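Local structure of dextranase (Pseudarthrobacter oxydans, 6NZS) at residues D29-S34 with D52-M57. The protein catalyses the endohydrolysis of (1->6)-alpha-D-glucosidic linkages in dextran, very probably as a family 49 glycoside hydrolase. Numbering follows the deposited sequence.
Sequences DEVRRS and DAFTYM
CG of Phe-54 (chi1 -164°) and CG1 of Val-31 each lie anti to their own backbone N, which brings ring atom CE2 of Phe-54 to 3.8 Å from the methyl CG1 of Val-31. The setting is the N-terminal Ig-like domain, where the short strand 31-33 crosses the broken strand 51-58 steeply, the touching parts running 85° apart. A single beta bridge, Arg-33 with Tyr-56, marks the crossing. Two backbone bonds flank it: Ser-34 N to Thr-55 O is short and nearly straight at 2.9 Å and 169°, whereas Met-57 N to Arg-32 O is weak at 3.3 Å, and a water bridges that same pair. The Val-31 methyl also reaches the edge of the Tyr-56 ring, 3.8 Å from CG1 to CD1, while Phe-54 CD2 lies over the centre of one face of that ring; the Tyr-56 hydroxyl is bonded to His-15. Phe-54 CZ meets Arg-33 CB at 3.7 Å, although the guanidinium continues to a salt bridge with Asp-38. Were Phe-54 an alanine, the Val-31 methyl and Arg-33 CB would probably face a gap, and one Tyr-56 face would lose its cover. Thr-55 CG2 packs 3.5 Å from Ser-34 CB, and Met-57 CE abuts Arg-32 CD at 3.8 Å.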
loop_
_atom_site.group_PDB
_atom_site.type_symbol
_atom_site.label_atom_id
_atom_site.label_comp_id
_atom_site.label_asym_id
_atom_site.label_seq_id
_atom_site.Cartn_x
_atom_site.Cartn_y
_atom_site.Cartn_z
ATOM N N ASP A 29 -10.571 24.385 0.960
ATOM C CA ASP A 29 -9.623 25.010 1.868
ATOM C C ASP A 29 -9.628 24.380 3.255
ATOM O O ASP A 29 -9.165 25.009 4.212
ATOM C CB ASP A 29 -9.903 26.512 1.966
ATOM C CG ASP A 29 -11.321 26.816 2.451
ATOM O OD1 ASP A 29 -12.167 25.892 2.501
ATOM O OD2 ASP A 29 -11.588 27.993 2.783
ATOM N N GLU A 30 -10.138 23.157 3.385
ATOM C CA GLU A 30 -10.240 22.464 4.663
ATOM C C GLU A 30 -9.418 21.178 4.635
ATOM O O GLU A 30 -9.175 20.597 3.574
ATOM C CB GLU A 30 -11.704 22.119 4.974
ATOM C CG GLU A 30 -12.591 23.348 5.177
ATOM C CD GLU A 30 -14.053 22.990 5.360
ATOM O OE1 GLU A 30 -14.433 21.849 5.026
ATOM O OE2 GLU A 30 -14.822 23.859 5.838
ATOM N N VAL A 31 -9.005 20.728 5.821
ATOM C CA VAL A 31 -8.321 19.448 5.997
ATOM C C VAL A 31 -9.111 18.626 7.006
ATOM O O VAL A 31 -9.421 19.114 8.097
ATOM C CB VAL A 31 -6.876 19.646 6.496
ATOM C CG1 VAL A 31 -6.207 18.294 6.735
ATOM C CG2 VAL A 31 -6.062 20.476 5.505
ATOM N N ARG A 32 -9.426 17.380 6.652
ATOM C CA ARG A 32 -10.180 16.514 7.559
ATOM C C ARG A 32 -9.294 16.068 8.721
ATOM O O ARG A 32 -8.238 15.463 8.504
ATOM C CB ARG A 32 -10.709 15.290 6.812
ATOM C CG ARG A 32 -11.920 14.650 7.496
ATOM C CD ARG A 32 -12.288 13.288 6.888
ATOM N NE ARG A 32 -12.524 13.322 5.443
ATOM C CZ ARG A 32 -13.681 13.648 4.869
ATOM N NH1 ARG A 32 -14.733 13.985 5.613
ATOM N NH2 ARG A 32 -13.782 13.642 3.541
ATOM N N ARG A 33 -9.729 16.361 9.942
ATOM C CA ARG A 33 -9.044 15.948 11.157
ATOM C C ARG A 33 -9.686 14.662 11.660
ATOM O O ARG A 33 -10.900 14.485 11.551
ATOM C CB ARG A 33 -9.197 17.034 12.227
ATOM C CG ARG A 33 -8.624 16.646 13.583
ATOM C CD ARG A 33 -8.726 17.780 14.581
ATOM N NE ARG A 33 -8.460 17.285 15.922
ATOM C CZ ARG A 33 -8.569 18.016 17.024
ATOM N NH1 ARG A 33 -8.941 19.289 16.937
ATOM N NH2 ARG A 33 -8.331 17.466 18.205
ATOM N N SER A 34 -8.879 13.766 12.235
ATOM C CA SER A 34 -9.446 12.549 12.815
ATOM C C SER A 34 -10.446 12.864 13.921
ATOM O O SER A 34 -10.147 13.609 14.859
ATOM C CB SER A 34 -8.346 11.661 13.392
ATOM O OG SER A 34 -8.898 10.497 14.009
ATOM N N ASP A 52 1.710 18.573 20.201
ATOM C CA ASP A 52 0.642 18.053 19.356
ATOM C C ASP A 52 1.150 17.774 17.950
ATOM O O ASP A 52 1.950 18.535 17.399
ATOM C CB ASP A 52 -0.480 19.080 19.276
ATOM C CG ASP A 52 -1.086 19.362 20.624
ATOM O OD1 ASP A 52 -1.812 18.487 21.137
ATOM O OD2 ASP A 52 -0.825 20.451 21.176
ATOM N N ALA A 53 0.681 16.668 17.369
ATOM C CA ALA A 53 0.936 16.340 15.973
ATOM C C ALA A 53 -0.407 16.068 15.324
ATOM O O ALA A 53 -1.215 15.313 15.870
ATOM C CB ALA A 53 1.819 15.095 15.846
ATOM N N PHE A 54 -0.653 16.685 14.175
ATOM C CA PHE A 54 -1.956 16.548 13.538
ATOM C C PHE A 54 -2.230 15.095 13.177
ATOM O O PHE A 54 -1.329 14.367 12.750
ATOM C CB PHE A 54 -1.993 17.382 12.261
ATOM C CG PHE A 54 -3.381 17.609 11.743
ATOM C CD1 PHE A 54 -4.213 18.531 12.367
ATOM C CD2 PHE A 54 -3.867 16.899 10.661
ATOM C CE1 PHE A 54 -5.496 18.750 11.911
ATOM C CE2 PHE A 54 -5.157 17.120 10.188
ATOM C CZ PHE A 54 -5.972 18.041 10.809
ATOM N N THR A 55 -3.485 14.674 13.341
ATOM C CA THR A 55 -3.934 13.374 12.849
ATOM C C THR A 55 -4.941 13.626 11.736
ATOM O O THR A 55 -6.046 14.128 11.987
ATOM C CB THR A 55 -4.522 12.497 13.951
ATOM O OG1 THR A 55 -3.566 12.346 15.010
ATOM C CG2 THR A 55 -4.865 11.115 13.400
ATOM N N TYR A 56 -4.543 13.280 10.519
ATOM C CA TYR A 56 -5.391 13.336 9.336
ATOM C C TYR A 56 -6.389 12.188 9.353
ATOM O O TYR A 56 -6.243 11.222 10.099
ATOM C CB TYR A 56 -4.530 13.171 8.083
ATOM C CG TYR A 56 -3.463 14.233 7.948
ATOM C CD1 TYR A 56 -3.768 15.466 7.390
ATOM C CD2 TYR A 56 -2.154 14.007 8.379
ATOM C CE1 TYR A 56 -2.807 16.457 7.270
ATOM C CE2 TYR A 56 -1.184 14.988 8.256
ATOM C CZ TYR A 56 -1.518 16.213 7.710
ATOM O OH TYR A 56 -0.555 17.193 7.592
ATOM N N MET A 57 -7.408 12.279 8.495
ATOM C CA MET A 57 -8.353 11.173 8.362
ATOM C C MET A 57 -8.909 11.099 6.942
ATOM O O MET A 57 -9.258 12.120 6.338
ATOM C CB MET A 57 -9.509 11.258 9.374
ATOM C CG MET A 57 -10.390 10.007 9.392
ATOM S SD MET A 57 -11.650 10.029 10.681
ATOM C CE MET A 57 -12.759 11.252 10.010
HETATM O O HOH W 1 -6.980 14.530 6.259
#